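Local coordinates for protein putative peptidase (Parabacteroides merdae, PDB 4L8K) that probably hydrolyses peptide bonds as a serine peptidase of family S41, although its substrate is not known, at residues Asp38-Asn41 / Leu42-Lys45; Asp55-Gly58 / Lys59-Ala62; Lys93-Gln96 / Asp97-Gly101; Thr291-Asp294 / Ile295-Arg299. All coordinates share one frame; numbering follows the deposited sequence.

Contact 1 of 4, residues Asp38-Asn41 / Leu42-Lys45; sequences DRYN and LLVK
Tyr-40 and Val-44 meet at the C-terminal turn of helix 33-43, where the chain leaves the helix and becomes extended. The carbonyl oxygen of Tyr-40 holds two backbone donors. Val-44 N lies 3.0 Å from Tyr-40 O, nearly in line with the C=O bond. Leu-43 N is 3.1 Å from Tyr-40 O but comes from above the carbonyl plane. That second bond is more bent, with an N-H...O angle of 138°. Leu-42 N binds Arg-39 O in the same three-residue way at 3.3 Å. These two bonds span three residues, as in a 3-10 turn, while the Val-44 bond still spans four, and the last turn mixes the two patterns.

CG1 of Val-44 stands anti to the backbone N (chi1 -177°), which leaves CG2 beside that N and 3.3 Å from Tyr-40 O. Leu-43 CD1 approaches the Tyr-40 ring obliquely and comes 4.2 Å from Tyr-40 CD2. Leu-42 CG rests 3.5 Å from Asp-38 O. Past the turn, Lys-45 folds back, and its NZ binds Leu-42 O at 3.1 Å.

The ends of Arg-39 and Tyr-40 both go to Glu-63. Arg-9 bonds to Asn-41 OD1 and to Val-44 O. Tyr-40 and Val-44 pack inward between two neighbours, against Phe-12 of helix 8-22 and Ile-56 of helix 50-61.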
loop_
_atom_site.group_PDB
_atom_site.type_symbol
_atom_site.label_atom_id
_atom_site.label_comp_id
_atom_site.label_asym_id
_atom_site.label_seq_id
_atom_site.Cartn_x
_atom_site.Cartn_y
_atom_site.Cartn_z
ATOM N N ASP A 38 -17.830 19.941 18.600
ATOM C CA ASP A 38 -17.979 21.100 19.498
ATOM C C ASP A 38 -17.027 22.232 19.132
ATOM O O ASP A 38 -17.447 23.388 19.112
ATOM C CB ASP A 38 -17.780 20.700 20.970
ATOM C CG ASP A 38 -18.797 19.702 21.485
ATOM O OD1 ASP A 38 -19.919 19.659 20.934
ATOM O OD2 ASP A 38 -18.471 18.967 22.443
ATOM N N ARG A 39 -15.763 21.899 18.810
ATOM C CA ARG A 39 -14.756 22.899 18.451
ATOM C C ARG A 39 -15.057 23.562 17.096
ATOM O O ARG A 39 -15.105 24.788 17.009
ATOM C CB ARG A 39 -13.360 22.276 18.436
ATOM C CG ARG A 39 -12.796 22.113 19.840
ATOM C CD ARG A 39 -11.341 21.693 19.855
ATOM N NE ARG A 39 -11.162 20.304 19.428
ATOM C CZ ARG A 39 -10.424 19.921 18.392
ATOM N NH1 ARG A 39 -9.773 20.817 17.659
ATOM N NH2 ARG A 39 -10.316 18.640 18.090
ATOM N N TYR A 40 -15.280 22.748 16.050
ATOM C CA TYR A 40 -15.519 23.249 14.693
ATOM C C TYR A 40 -16.893 23.902 14.534
ATOM O O TYR A 40 -17.058 24.753 13.657
ATOM C CB TYR A 40 -15.289 22.138 13.656
ATOM C CG TYR A 40 -13.808 21.879 13.467
ATOM C CD1 TYR A 40 -13.099 21.059 14.352
ATOM C CD2 TYR A 40 -13.095 22.513 12.454
ATOM C CE1 TYR A 40 -11.725 20.850 14.206
ATOM C CE2 TYR A 40 -11.721 22.333 12.320
ATOM C CZ TYR A 40 -11.046 21.481 13.184
ATOM O OH TYR A 40 -9.702 21.274 13.032
ATOM N N ASN A 41 -17.845 23.563 15.410
ATOM C CA ASN A 41 -19.173 24.170 15.452
ATOM C C ASN A 41 -19.039 25.680 15.699
ATOM O O ASN A 41 -19.768 26.465 15.087
ATOM C CB ASN A 41 -20.016 23.517 16.552
ATOM C CG ASN A 41 -21.380 24.107 16.737
ATOM O OD1 ASN A 41 -22.138 24.281 15.792
ATOM N ND2 ASN A 41 -21.741 24.382 17.969
ATOM N N LEU A 42 -18.056 26.071 16.551
ATOM C CA LEU A 42 -17.776 27.464 16.923
ATOM C C LEU A 42 -16.966 28.189 15.864
ATOM O O LEU A 42 -16.945 29.425 15.849
ATOM C CB LEU A 42 -17.021 27.534 18.268
ATOM C CG LEU A 42 -17.690 26.884 19.495
ATOM C CD1 LEU A 42 -16.696 26.710 20.627
ATOM C CD2 LEU A 42 -18.895 27.675 19.963
ATOM N N LEU A 43 -16.304 27.438 14.980
ATOM C CA LEU A 43 -15.443 28.010 13.952
ATOM C C LEU A 43 -16.159 28.238 12.613
ATOM O O LEU A 43 -15.887 29.246 11.955
ATOM C CB LEU A 43 -14.191 27.125 13.745
ATOM C CG LEU A 43 -13.240 27.011 14.957
ATOM C CD1 LEU A 43 -12.211 25.950 14.753
ATOM C CD2 LEU A 43 -12.519 28.283 15.202
ATOM N N VAL A 44 -17.063 27.333 12.211
ATOM C CA VAL A 44 -17.764 27.469 10.936
ATOM C C VAL A 44 -18.891 28.515 11.058
ATOM O O VAL A 44 -19.761 28.397 11.916
ATOM C CB VAL A 44 -18.277 26.111 10.402
ATOM C CG1 VAL A 44 -18.941 26.276 9.041
ATOM C CG2 VAL A 44 -17.151 25.070 10.340
ATOM N N LYS A 45 -18.844 29.558 10.205
ATOM C CA LYS A 45 -19.852 30.627 10.138
ATOM C C LYS A 45 -20.407 30.716 8.728
ATOM O O LYS A 45 -19.645 30.570 7.782
ATOM C CB LYS A 45 -19.269 32.007 10.554
ATOM C CG LYS A 45 -18.368 32.012 11.788
ATOM C CD LYS A 45 -19.185 32.056 13.075
ATOM C CE LYS A 45 -18.342 32.088 14.319
ATOM N NZ LYS A 45 -19.104 31.629 15.513
#

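Contact 2 of 4, residues Asp55-Gly58 / Lys59-Ala62; sequences DILG and KMLA
Met-60, a selenomethionine, sets CG anti to its backbone N (chi1 -166°), and the side chain runs straight out to SE. A turn at chi3 (77°) then brings the terminal methyl round, and CE ends 4.4 Å from Leu-57 CD2. Lys-59 takes the other course. Its CG sits beside the backbone N (chi1 -87°), which lays CG and CD along the carbonyl of Asp-55 before the ammonium end leads off. Lys-59 CG and CD both pass 3.6 Å from Asp-55 O. Lys-59 CD also comes 4.4 Å from Ile-56 CD1.

All these side chains stand on helix 50-61, which packs with helices 8-22 and 33-43 as a small helical bundle in the region matching the Tricorn protease C1 family. The backbone here is regular alpha-helix. Lys-59 N binds Asp-55 O at 3.1 Å. Met-60 N binds Ile-56 O at 3.0 Å. Leu-61 N and Ala-62 N continue the pattern to Leu-57 O and Gly-58 O.

The apolar groups lie close over the carbonyls of the turn before. Met-60 CB is 3.3 Å from Leu-57 O, and Leu-61 CG is 3.5 Å from the same Leu-57 O. Ala-62 CB lies 3.6 Å from Gly-58 O. Leu-57 and Met-60 both press on Leu-15 of helix 8-22, and Met-60 also reaches Val-36 of helix 33-43. Leu-57 and Leu-61 both touch Leu-71 of strand 70-72.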
loop_
_atom_site.group_PDB
_atom_site.type_symbol
_atom_site.label_atom_id
_atom_site.label_comp_id
_atom_site.label_asym_id
_atom_site.label_seq_id
_atom_site.Cartn_x
_atom_site.Cartn_y
_atom_site.Cartn_z
ATOM N N ASP A 55 -10.707 25.352 3.855
ATOM C CA ASP A 55 -9.559 25.266 4.766
ATOM C C ASP A 55 -9.928 24.700 6.136
ATOM O O ASP A 55 -9.207 23.836 6.646
ATOM C CB ASP A 55 -8.907 26.643 4.933
ATOM C CG ASP A 55 -8.041 27.050 3.763
ATOM O OD1 ASP A 55 -7.847 26.209 2.836
ATOM O OD2 ASP A 55 -7.525 28.184 3.783
ATOM N N ILE A 56 -11.049 25.168 6.725
ATOM C CA ILE A 56 -11.498 24.733 8.044
ATOM C C ILE A 56 -11.966 23.254 8.011
ATOM O O ILE A 56 -11.625 22.492 8.928
ATOM C CB ILE A 56 -12.563 25.719 8.604
ATOM C CG1 ILE A 56 -11.893 27.017 9.156
ATOM C CG2 ILE A 56 -13.510 25.095 9.623
ATOM C CD1 ILE A 56 -10.852 26.854 10.298
ATOM N N LEU A 57 -12.710 22.851 6.965
ATOM C CA LEU A 57 -13.179 21.478 6.866
ATOM C C LEU A 57 -12.029 20.507 6.603
ATOM O O LEU A 57 -12.038 19.381 7.123
ATOM C CB LEU A 57 -14.300 21.346 5.818
ATOM C CG LEU A 57 -15.661 22.018 6.149
ATOM C CD1 LEU A 57 -16.759 21.548 5.166
ATOM C CD2 LEU A 57 -16.077 21.784 7.609
ATOM N N GLY A 58 -11.013 20.979 5.890
ATOM C CA GLY A 58 -9.807 20.200 5.631
ATOM C C GLY A 58 -9.038 19.958 6.919
ATOM O O GLY A 58 -8.564 18.842 7.159
ATOM N N LYS A 59 -8.954 21.001 7.777
ATOM C CA LYS A 59 -8.303 20.930 9.095
ATOM C C LYS A 59 -9.050 19.975 10.009
ATOM O O LYS A 59 -8.422 19.243 10.784
ATOM C CB LYS A 59 -8.219 22.312 9.748
ATOM C CG LYS A 59 -6.990 23.083 9.343
ATOM C CD LYS A 59 -7.154 24.595 9.550
ATOM C CE LYS A 59 -6.029 25.372 8.879
ATOM N NZ LYS A 59 -4.702 25.165 9.545
HETATM N N MSE A 60 -10.394 19.963 9.893
HETATM C CA MSE A 60 -11.274 19.057 10.641
HETATM C C MSE A 60 -10.983 17.615 10.272
HETATM O O MSE A 60 -10.886 16.782 11.168
HETATM C CB MSE A 60 -12.744 19.372 10.394
HETATM C CG MSE A 60 -13.650 18.692 11.392
HETATM SE SE MSE A 60 -15.539 19.043 11.144
HETATM C CE MSE A 60 -15.870 17.892 9.656
ATOM N N LEU A 61 -10.813 17.317 8.957
ATOM C CA LEU A 61 -10.489 15.949 8.537
ATOM C C LEU A 61 -9.083 15.574 8.983
ATOM O O LEU A 61 -8.875 14.445 9.402
ATOM C CB LEU A 61 -10.646 15.732 7.023
ATOM C CG LEU A 61 -12.041 15.977 6.421
ATOM C CD1 LEU A 61 -12.027 15.632 4.948
ATOM C CD2 LEU A 61 -13.134 15.142 7.119
ATOM N N ALA A 62 -8.150 16.539 8.993
ATOM C CA ALA A 62 -6.768 16.282 9.416
ATOM C C ALA A 62 -6.674 15.942 10.929
ATOM O O ALA A 62 -5.645 15.454 11.377
ATOM C CB ALA A 62 -5.877 17.457 9.064
#

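Contact 3 of 4, residues Lys93-Gln96 / Asp97-Gly101; sequences KEIQ and DNYLG
Asp-97 OD1 is gripped by Lys-93 NZ and by a water. NZ sits 2.8 Å from OD1 of Asp-97, on its syn lone pair, and forms a salt bridge one turn along helix 93-100. Bends in the lysine chain, first at chi2 (81°), bring NZ round to the acid. The water on OD1 also donates to Gln-96 OE1, at 2.7 Å. A second water accepts from Lys-93 NZ and donates to Asp-97 OD2 at 2.6 Å. Without this carboxylate, as with an alanine here, the Lys-93 ammonium would probably lose its charged partner and both waters a bond.

Leu-100 CD1 packs 3.7 Å from CD of the Gln-96 carboxamide, whose NE2 bonds to Tyr-122. Gln-96 O accepts from two donors, Leu-100 N in line and Tyr-99 N from above the carbonyl plane. Tyr-99 meets the carbonyls with its ring edge, CD1 lying 3.4 Å from Ile-95 O. Its OH bonds to Glu-304. Beyond the last turn, Gly-101 leaves the helix with positive phi. Ammonium and waters together engage both oxygens of Asp-97, so the carboxylate probably stays ionised.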
loop_
_atom_site.group_PDB
_atom_site.type_symbol
_atom_site.label_atom_id
_atom_site.label_comp_id
_atom_site.label_asym_id
_atom_site.label_seq_id
_atom_site.Cartn_x
_atom_site.Cartn_y
_atom_site.Cartn_z
ATOM N N LYS A 93 14.562 6.773 -8.576
ATOM C CA LYS A 93 14.570 6.262 -9.948
ATOM C C LYS A 93 15.999 6.328 -10.543
ATOM O O LYS A 93 16.443 5.371 -11.179
ATOM C CB LYS A 93 13.556 7.081 -10.788
ATOM C CG LYS A 93 13.578 6.869 -12.303
ATOM C CD LYS A 93 12.827 5.610 -12.760
ATOM C CE LYS A 93 12.665 5.504 -14.270
ATOM N NZ LYS A 93 13.960 5.610 -15.025
ATOM N N GLU A 94 16.725 7.430 -10.288
ATOM C CA GLU A 94 18.088 7.658 -10.798
ATOM C C GLU A 94 19.059 6.589 -10.264
ATOM O O GLU A 94 19.933 6.141 -11.007
ATOM C CB GLU A 94 18.587 9.082 -10.447
ATOM C CG GLU A 94 17.728 10.196 -11.032
ATOM C CD GLU A 94 16.396 10.547 -10.371
ATOM O OE1 GLU A 94 16.090 10.035 -9.263
ATOM O OE2 GLU A 94 15.659 11.357 -10.981
ATOM N N ILE A 95 18.891 6.156 -8.996
ATOM C CA ILE A 95 19.730 5.098 -8.417
ATOM C C ILE A 95 19.273 3.728 -8.992
ATOM O O ILE A 95 20.106 2.893 -9.329
ATOM C CB ILE A 95 19.716 5.137 -6.865
ATOM C CG1 ILE A 95 20.365 6.425 -6.287
ATOM C CG2 ILE A 95 20.331 3.868 -6.242
ATOM C CD1 ILE A 95 21.855 6.722 -6.423
ATOM N N GLN A 96 17.956 3.528 -9.141
ATOM C CA GLN A 96 17.396 2.319 -9.728
ATOM C C GLN A 96 17.916 2.114 -11.191
ATOM O O GLN A 96 18.184 0.971 -11.589
ATOM C CB GLN A 96 15.873 2.357 -9.683
ATOM C CG GLN A 96 15.248 1.033 -10.115
ATOM C CD GLN A 96 13.786 1.164 -10.421
ATOM O OE1 GLN A 96 13.335 2.086 -11.112
ATOM N NE2 GLN A 96 13.018 0.221 -9.908
ATOM N N ASP A 97 18.105 3.228 -11.954
ATOM C CA ASP A 97 18.669 3.229 -13.322
ATOM C C ASP A 97 20.030 2.528 -13.368
ATOM O O ASP A 97 20.362 1.943 -14.393
ATOM C CB ASP A 97 18.819 4.660 -13.885
ATOM C CG ASP A 97 17.512 5.385 -14.183
ATOM O OD1 ASP A 97 16.490 4.708 -14.397
ATOM O OD2 ASP A 97 17.513 6.636 -14.191
ATOM N N ASN A 98 20.803 2.549 -12.261
ATOM C CA ASN A 98 22.102 1.879 -12.203
ATOM C C ASN A 98 21.978 0.348 -12.192
ATOM O O ASN A 98 22.935 -0.341 -12.530
ATOM C CB ASN A 98 22.894 2.348 -10.991
ATOM C CG ASN A 98 23.266 3.797 -11.064
ATOM O OD1 ASN A 98 23.288 4.390 -12.138
ATOM N ND2 ASN A 98 23.558 4.401 -9.921
ATOM N N TYR A 99 20.819 -0.169 -11.804
ATOM C CA TYR A 99 20.514 -1.593 -11.738
ATOM C C TYR A 99 19.751 -2.039 -12.973
ATOM O O TYR A 99 20.085 -3.074 -13.558
ATOM C CB TYR A 99 19.716 -1.933 -10.459
ATOM C CG TYR A 99 20.496 -1.641 -9.191
ATOM C CD1 TYR A 99 20.507 -0.363 -8.633
ATOM C CD2 TYR A 99 21.269 -2.627 -8.581
ATOM C CE1 TYR A 99 21.272 -0.074 -7.503
ATOM C CE2 TYR A 99 22.011 -2.355 -7.427
ATOM C CZ TYR A 99 22.016 -1.073 -6.899
ATOM O OH TYR A 99 22.755 -0.780 -5.777
ATOM N N LEU A 100 18.731 -1.276 -13.377
ATOM C CA LEU A 100 17.961 -1.630 -14.564
ATOM C C LEU A 100 18.705 -1.300 -15.860
ATOM O O LEU A 100 18.570 -2.040 -16.827
ATOM C CB LEU A 100 16.562 -0.958 -14.553
ATOM C CG LEU A 100 15.514 -1.591 -13.609
ATOM C CD1 LEU A 100 14.278 -0.732 -13.509
ATOM C CD2 LEU A 100 15.163 -3.019 -14.031
ATOM N N GLY A 101 19.487 -0.225 -15.877
ATOM C CA GLY A 101 20.189 0.229 -17.073
ATOM C C GLY A 101 19.233 0.573 -18.207
ATOM O O GLY A 101 18.111 1.050 -17.973
HETATM O O HOH W 1 15.436 8.012 -14.941
HETATM O O HOH W 2 14.930 2.588 -13.284
#

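Contact 4 of 4, residues Thr291-Asp294 / Ile295-Arg299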
loop_
_atom_site.group_PDB
_atom_site.type_symbol
_atom_site.label_atom_id
_atom_site.label_comp_id
_atom_site.label_asym_id
_atom_site.label_seq_id
_atom_site.Cartn_x
_atom_site.Cartn_y
_atom_site.Cartn_z
ATOM N N THR A 291 20.849 4.796 2.454
ATOM C CA THR A 291 21.747 5.677 3.187
ATOM C C THR A 291 22.283 6.776 2.296
ATOM O O THR A 291 22.377 6.603 1.078
ATOM C CB THR A 291 22.877 4.885 3.826
ATOM O OG1 THR A 291 23.684 4.339 2.793
ATOM C CG2 THR A 291 22.362 3.794 4.742
ATOM N N GLY A 292 22.643 7.883 2.921
ATOM C CA GLY A 292 23.225 9.045 2.250
ATOM C C GLY A 292 24.527 8.721 1.524
ATOM O O GLY A 292 24.744 9.218 0.416
ATOM N N GLU A 293 25.369 7.824 2.096
ATOM C CA GLU A 293 26.624 7.432 1.471
ATOM C C GLU A 293 26.396 6.431 0.322
ATOM O O GLU A 293 27.215 6.382 -0.590
ATOM C CB GLU A 293 27.646 6.889 2.499
ATOM C CG GLU A 293 27.246 5.623 3.252
ATOM C CD GLU A 293 26.360 5.793 4.476
ATOM O OE1 GLU A 293 25.877 6.921 4.744
ATOM O OE2 GLU A 293 26.158 4.778 5.178
ATOM N N ASP A 294 25.312 5.648 0.346
ATOM C CA ASP A 294 25.054 4.744 -0.776
ATOM C C ASP A 294 24.591 5.520 -2.015
ATOM O O ASP A 294 24.937 5.116 -3.129
ATOM C CB ASP A 294 24.053 3.632 -0.425
ATOM C CG ASP A 294 24.737 2.402 0.141
ATOM O OD1 ASP A 294 25.957 2.221 -0.122
ATOM O OD2 ASP A 294 24.042 1.568 0.751
ATOM N N ILE A 295 23.825 6.627 -1.820
ATOM C CA ILE A 295 23.336 7.510 -2.885
ATOM C C ILE A 295 24.549 8.084 -3.599
ATOM O O ILE A 295 24.599 8.081 -4.837
ATOM C CB ILE A 295 22.412 8.624 -2.301
ATOM C CG1 ILE A 295 21.027 8.050 -1.934
ATOM C CG2 ILE A 295 22.294 9.853 -3.248
ATOM C CD1 ILE A 295 20.168 8.940 -0.981
HETATM N N MSE A 296 25.545 8.533 -2.793
HETATM C CA MSE A 296 26.806 9.095 -3.278
HETATM C C MSE A 296 27.636 8.064 -4.058
HETATM O O MSE A 296 28.482 8.434 -4.868
HETATM C CB MSE A 296 27.608 9.638 -2.101
HETATM C CG MSE A 296 26.969 10.853 -1.487
HETATM SE SE MSE A 296 28.028 11.543 -0.087
HETATM C CE MSE A 296 27.252 13.337 -0.034
ATOM N N LYS A 297 27.400 6.767 -3.816
ATOM C CA LYS A 297 28.103 5.688 -4.524
ATOM C C LYS A 297 27.230 5.132 -5.663
ATOM O O LYS A 297 27.636 4.186 -6.324
ATOM C CB LYS A 297 28.504 4.562 -3.563
ATOM C CG LYS A 297 29.565 4.953 -2.540
ATOM C CD LYS A 297 29.790 3.821 -1.564
ATOM C CE LYS A 297 30.112 4.338 -0.182
ATOM N NZ LYS A 297 29.830 3.328 0.866
ATOM N N GLY A 298 26.051 5.736 -5.872
ATOM C CA GLY A 298 25.034 5.338 -6.850
ATOM C C GLY A 298 24.392 4.002 -6.524
ATOM O O GLY A 298 23.901 3.307 -7.427
ATOM N N ARG A 299 24.396 3.637 -5.220
ATOM C CA ARG A 299 23.878 2.352 -4.728
ATOM C C ARG A 299 22.551 2.478 -4.011
ATOM O O ARG A 299 22.292 3.481 -3.335
ATOM C CB ARG A 299 24.882 1.720 -3.752
ATOM C CG ARG A 299 26.127 1.139 -4.395
ATOM C CD ARG A 299 27.221 0.956 -3.348
ATOM N NE ARG A 299 26.790 0.163 -2.184
ATOM C CZ ARG A 299 26.988 -1.145 -2.044
ATOM N NH1 ARG A 299 27.611 -1.837 -2.991
ATOM N NH2 ARG A 299 26.580 -1.768 -0.951
HETATM O O HOH W 3 24.879 -0.831 1.012
HETATM O O HOH W 4 27.600 2.229 1.844
#
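The side chains of Asp-294 and Arg-299 cross at an angle at the end of helix 292-296, which a Schellman motif closes at Gly-298. Their flat groups are not coplanar. The carboxylate and guanidinium planes stand 49° apart. Arg-299 NE lies 3.0 Å from Asp-294 OD1, in a salt bridge with an N-H...O angle of 155°. OD1 lies near the guanidinium plane, while NE sits above the carboxylate plane. A bend at chi3 (54°) carries the head of Arg-299 over to the acid.

One water ties the pair a second time. It donates to Asp-294 OD2 at 2.6 Å and accepts from Arg-299 NH2 at 2.8 Å. Another water donates to Asp-294 OD1 at 2.6 Å and accepts from Lys-297 NZ at 2.7 Å. Asp-294 OD2 also bonds to Thr-301 OG1, so each carboxylate oxygen has more than one partner. If a leucine stood at Arg-299, Asp-294 OD1 would be likely to lose its salt bridge and the first water one of its partners.

Glu-293 and Lys-297 lie side by side and point the same way. The lysine chain passes over the backbone, with its CG 3.4 Å from Glu-293 O. In the Schellman turn Gly-298 N binds Ile-295 O, and Arg-299 N binds Asp-294 O. At the other end Thr-291 is the N-cap, its OG1 accepting from Asp-294 N at 3.2 Å. Next to that cap, Ile-295 CG1 rests 3.6 Å from Thr-291 O.

The four contacts follow one another along the chain and form two well-separated pairs. Contacts 1 and 2 lie on consecutive helices, 33-43 and 50-61, with centres 11 Å apart. Tyr-40 OH probably bonds to Lys-59 O at 3.3 Å, and Val-44 packs on Ile-56. Contacts 3 and 4 are far apart in sequence, yet their centres are 12 Å apart. There Asn-98 ND2 probably bonds to Gly-298 O at 2.7 Å, and Ile-95 packs on Ile-295 and Arg-299. Contacts 1 and 3 have centres about 51 Å apart. The first pair thus belongs to the N-terminal helical part, and the second joins helix 93-100 to the late helix 292-296.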